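Local coordinates for glia-derived nexin (Homo sapiens, PDB 4DY0), which inhibits serine proteases such as thrombin, trypsin and urokinase, binds heparin, and promotes neurite extension by inhibiting thrombin, at residues T212-E224 and L235-I249. Sequence-based numbering, arbitrary orientation.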
# COMPACT_ATOMS: atom_id res chain seq x y z
N THR A 212 -4.01 -17.97 -15.07
CA THR A 212 -3.38 -19.04 -14.37
C THR A 212 -4.29 -19.54 -13.25
O THR A 212 -5.31 -19.02 -13.02
CB THR A 212 -1.97 -18.72 -13.96
OG1 THR A 212 -1.35 -19.89 -13.49
CG2 THR A 212 -1.92 -17.76 -12.90
N SER A 213 -3.92 -20.63 -12.61
CA SER A 213 -4.72 -21.18 -11.52
C SER A 213 -4.07 -20.91 -10.18
O SER A 213 -2.85 -20.89 -10.06
CB SER A 213 -4.91 -22.69 -11.71
OG SER A 213 -3.67 -23.37 -11.64
N ALA A 214 -4.90 -20.67 -9.17
CA ALA A 214 -4.42 -20.58 -7.81
C ALA A 214 -3.97 -21.98 -7.38
O ALA A 214 -4.27 -22.96 -8.06
CB ALA A 214 -5.50 -20.06 -6.90
N PRO A 215 -3.26 -22.06 -6.25
CA PRO A 215 -2.81 -23.34 -5.72
C PRO A 215 -3.95 -24.36 -5.60
O PRO A 215 -3.71 -25.56 -5.68
CB PRO A 215 -2.30 -22.98 -4.33
CG PRO A 215 -1.82 -21.58 -4.47
CD PRO A 215 -2.75 -20.93 -5.46
N ASN A 216 -5.18 -23.88 -5.44
CA ASN A 216 -6.33 -24.76 -5.25
C ASN A 216 -7.04 -25.12 -6.56
O ASN A 216 -8.13 -25.70 -6.54
CB ASN A 216 -7.32 -24.16 -4.24
CG ASN A 216 -7.84 -22.80 -4.67
OD1 ASN A 216 -7.50 -22.31 -5.76
ND2 ASN A 216 -8.65 -22.18 -3.83
N ASP A 217 -6.42 -24.78 -7.68
CA ASP A 217 -6.92 -25.14 -9.01
C ASP A 217 -8.09 -24.28 -9.51
O ASP A 217 -8.71 -24.60 -10.52
CB ASP A 217 -7.27 -26.63 -9.10
CG ASP A 217 -6.04 -27.49 -9.33
OD1 ASP A 217 -4.93 -26.93 -9.46
OD2 ASP A 217 -6.19 -28.73 -9.40
N LEU A 218 -8.38 -23.20 -8.80
CA LEU A 218 -9.38 -22.24 -9.26
C LEU A 218 -8.72 -21.19 -10.16
O LEU A 218 -7.70 -20.60 -9.80
CB LEU A 218 -10.07 -21.58 -8.07
CG LEU A 218 -11.41 -22.17 -7.61
CD1 LEU A 218 -11.69 -23.53 -8.22
CD2 LEU A 218 -11.47 -22.21 -6.09
N TRP A 219 -9.31 -20.97 -11.33
CA TRP A 219 -8.69 -20.12 -12.34
C TRP A 219 -9.08 -18.66 -12.21
O TRP A 219 -10.17 -18.34 -11.72
CB TRP A 219 -9.02 -20.62 -13.74
CG TRP A 219 -8.23 -21.83 -14.09
CD1 TRP A 219 -8.51 -23.12 -13.73
CD2 TRP A 219 -7.01 -21.87 -14.83
NE1 TRP A 219 -7.54 -23.96 -14.21
CE2 TRP A 219 -6.61 -23.22 -14.90
CE3 TRP A 219 -6.23 -20.90 -15.46
CZ2 TRP A 219 -5.45 -23.62 -15.56
CZ3 TRP A 219 -5.07 -21.30 -16.12
CH2 TRP A 219 -4.70 -22.65 -16.17
N TYR A 220 -8.18 -17.79 -12.64
CA TYR A 220 -8.43 -16.36 -12.63
C TYR A 220 -7.67 -15.67 -13.75
O TYR A 220 -6.69 -16.21 -14.27
CB TYR A 220 -8.09 -15.75 -11.26
CG TYR A 220 -6.62 -15.79 -10.88
CD1 TYR A 220 -5.79 -14.71 -11.15
CD2 TYR A 220 -6.08 -16.89 -10.23
CE1 TYR A 220 -4.46 -14.73 -10.79
CE2 TYR A 220 -4.73 -16.92 -9.87
CZ TYR A 220 -3.93 -15.84 -10.15
OH TYR A 220 -2.60 -15.84 -9.81
N ASN A 221 -8.14 -14.48 -14.12
CA ASN A 221 -7.53 -13.70 -15.20
C ASN A 221 -6.83 -12.46 -14.65
O ASN A 221 -7.22 -11.94 -13.60
CB ASN A 221 -8.59 -13.26 -16.21
CG ASN A 221 -9.33 -14.43 -16.84
OD1 ASN A 221 -8.72 -15.31 -17.45
ND2 ASN A 221 -10.65 -14.45 -16.70
N PHE A 222 -5.81 -11.99 -15.35
CA PHE A 222 -5.10 -10.79 -14.93
C PHE A 222 -4.64 -9.94 -16.10
O PHE A 222 -4.38 -10.45 -17.19
CB PHE A 222 -3.92 -11.14 -14.02
CG PHE A 222 -3.07 -12.26 -14.53
CD1 PHE A 222 -1.96 -12.00 -15.33
CD2 PHE A 222 -3.37 -13.58 -14.21
CE1 PHE A 222 -1.18 -13.03 -15.80
CE2 PHE A 222 -2.59 -14.61 -14.68
CZ PHE A 222 -1.49 -14.34 -15.48
N ILE A 223 -4.53 -8.64 -15.87
CA ILE A 223 -4.17 -7.72 -16.92
C ILE A 223 -3.25 -6.62 -16.41
O ILE A 223 -3.32 -6.23 -15.24
CB ILE A 223 -5.43 -7.09 -17.56
CG1 ILE A 223 -5.05 -6.20 -18.75
CG2 ILE A 223 -6.22 -6.32 -16.52
CD1 ILE A 223 -6.21 -5.90 -19.67
N GLU A 224 -2.37 -6.13 -17.28
CA GLU A 224 -1.51 -5.01 -16.96
C GLU A 224 -1.91 -3.75 -17.73
O GLU A 224 -2.03 -3.76 -18.95
CB GLU A 224 -0.05 -5.35 -17.25
CG GLU A 224 0.93 -4.26 -16.81
CD GLU A 224 2.36 -4.56 -17.23
OE1 GLU A 224 2.57 -5.01 -18.38
OE2 GLU A 224 3.27 -4.34 -16.40
N LEU A 235 -1.89 -3.65 -12.03
CA LEU A 235 -2.19 -5.04 -12.31
C LEU A 235 -3.53 -5.37 -11.69
O LEU A 235 -3.82 -4.96 -10.57
CB LEU A 235 -1.10 -5.95 -11.75
CG LEU A 235 0.18 -6.11 -12.58
CD1 LEU A 235 0.63 -4.79 -13.17
CD2 LEU A 235 1.28 -6.72 -11.73
N ILE A 236 -4.36 -6.10 -12.43
CA ILE A 236 -5.69 -6.46 -11.95
C ILE A 236 -5.95 -7.95 -12.14
O ILE A 236 -5.66 -8.51 -13.21
CB ILE A 236 -6.79 -5.68 -12.68
CG1 ILE A 236 -6.55 -4.17 -12.54
CG2 ILE A 236 -8.17 -6.06 -12.15
CD1 ILE A 236 -7.71 -3.33 -13.02
N ALA A 237 -6.49 -8.58 -11.11
CA ALA A 237 -6.84 -10.00 -11.18
C ALA A 237 -8.21 -10.24 -10.55
O ALA A 237 -8.55 -9.66 -9.51
CB ALA A 237 -5.78 -10.84 -10.50
N LEU A 238 -8.99 -11.10 -11.19
CA LEU A 238 -10.25 -11.54 -10.62
C LEU A 238 -10.58 -12.91 -11.20
O LEU A 238 -10.03 -13.29 -12.24
CB LEU A 238 -11.38 -10.53 -10.88
CG LEU A 238 -12.14 -10.56 -12.21
CD1 LEU A 238 -13.40 -9.72 -12.10
CD2 LEU A 238 -11.26 -10.06 -13.36
N PRO A 239 -11.45 -13.67 -10.52
CA PRO A 239 -11.72 -15.07 -10.88
C PRO A 239 -12.35 -15.21 -12.25
O PRO A 239 -13.10 -14.34 -12.68
CB PRO A 239 -12.71 -15.54 -9.80
CG PRO A 239 -12.62 -14.51 -8.70
CD PRO A 239 -12.29 -13.23 -9.39
N THR A 240 -12.05 -16.31 -12.92
CA THR A 240 -12.64 -16.60 -14.22
C THR A 240 -14.12 -16.88 -14.09
O THR A 240 -14.92 -16.37 -14.86
CB THR A 240 -11.95 -17.81 -14.88
OG1 THR A 240 -10.55 -17.54 -15.02
CG2 THR A 240 -12.56 -18.08 -16.26
N GLU A 241 -14.49 -17.70 -13.11
CA GLU A 241 -15.89 -18.09 -12.92
C GLU A 241 -16.54 -17.25 -11.82
O GLU A 241 -15.92 -16.97 -10.80
CB GLU A 241 -16.00 -19.59 -12.63
CG GLU A 241 -15.46 -20.46 -13.75
CD GLU A 241 -15.73 -21.94 -13.56
OE1 GLU A 241 -16.57 -22.30 -12.70
OE2 GLU A 241 -15.10 -22.76 -14.27
N SER A 242 -17.78 -16.85 -12.04
CA SER A 242 -18.47 -16.01 -11.08
C SER A 242 -18.77 -16.77 -9.80
O SER A 242 -19.01 -16.18 -8.76
CB SER A 242 -19.76 -15.43 -11.68
OG SER A 242 -20.80 -16.38 -11.71
N SER A 243 -18.74 -18.10 -9.88
CA SER A 243 -18.97 -18.94 -8.71
C SER A 243 -17.71 -19.08 -7.86
O SER A 243 -17.70 -19.80 -6.86
CB SER A 243 -19.48 -20.32 -9.14
OG SER A 243 -18.60 -20.91 -10.08
N THR A 244 -16.65 -18.40 -8.27
CA THR A 244 -15.41 -18.38 -7.49
C THR A 244 -15.29 -17.06 -6.75
O THR A 244 -15.24 -16.01 -7.38
CB THR A 244 -14.18 -18.54 -8.41
OG1 THR A 244 -14.13 -19.87 -8.94
CG2 THR A 244 -12.91 -18.27 -7.63
N PRO A 245 -15.25 -17.11 -5.41
CA PRO A 245 -15.07 -15.88 -4.64
C PRO A 245 -13.62 -15.39 -4.72
O PRO A 245 -12.70 -16.20 -4.84
CB PRO A 245 -15.42 -16.30 -3.21
CG PRO A 245 -15.13 -17.76 -3.16
CD PRO A 245 -15.40 -18.30 -4.54
N LEU A 246 -13.43 -14.07 -4.66
CA LEU A 246 -12.10 -13.48 -4.66
C LEU A 246 -11.23 -14.10 -3.58
O LEU A 246 -10.03 -14.25 -3.75
CB LEU A 246 -12.18 -11.97 -4.44
CG LEU A 246 -10.85 -11.20 -4.54
CD1 LEU A 246 -10.19 -11.41 -5.89
CD2 LEU A 246 -11.06 -9.72 -4.29
N SER A 247 -11.86 -14.45 -2.46
CA SER A 247 -11.13 -15.01 -1.32
C SER A 247 -10.48 -16.35 -1.65
O SER A 247 -9.56 -16.78 -0.96
CB SER A 247 -12.05 -15.16 -0.10
OG SER A 247 -13.14 -16.00 -0.41
N ALA A 248 -10.96 -17.00 -2.71
CA ALA A 248 -10.42 -18.30 -3.10
C ALA A 248 -9.16 -18.21 -3.98
O ALA A 248 -8.45 -19.20 -4.15
CB ALA A 248 -11.49 -19.14 -3.79
N ILE A 249 -8.88 -17.03 -4.53
CA ILE A 249 -7.73 -16.91 -5.42
C ILE A 249 -6.56 -16.08 -4.86
O ILE A 249 -5.45 -16.14 -5.38
CB ILE A 249 -8.11 -16.36 -6.83
CG1 ILE A 249 -8.54 -14.89 -6.74
CG2 ILE A 249 -9.20 -17.21 -7.46
CD1 ILE A 249 -8.66 -14.22 -8.08
O HOH W 1 -12.58 -19.34 -11.39
O HOH W 2 -12.51 -12.82 -15.24
O HOH W 3 -9.02 -18.56 -17.21
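Tyr220 meets both the partner strand and the loop after it. Its CB lies 3.6 Å from Ile249 CD1, and the oblique ring puts CD1 3.9 Å from Ala237 CB. CG, lodged between backbone N and carbonyl carbon (chi1 66°), sends the ring to helix 255-262, where OH hydrogen-bonds to Trp261 NE1. Cut back to an alanine here, the side chain would probably leave the space beside Ile249 and Ala237 poorly filled and Trp261 without this partner. Ile223 and Ile236 run alongside each other on one face of the sheet, Ile223 CG2 3.9 Å from Ile236 CB. Their backbones exchange two hydrogen bonds, as do Asn221 and Leu238. Past the strand end, Thr240 N donates almost straight (178°) to Trp219 O, which also accepts from a water bound to Glu241 N and Thr244 OG1. In the type I turn Ala214-Asp217, Asn216 ND2 donates a bent hydrogen bond (141°, 3.0 Å) to a lone pair of Ala248 O, which sits tilted from the amide plane; Asn216 OD1 accepts a longer bond from Leu218 N, above the carbonyl plane, in an Asx turn. Strands 219-226 and 232-239 form an antiparallel beta hairpin, continued by strand 358-364, as in serpin sheet B.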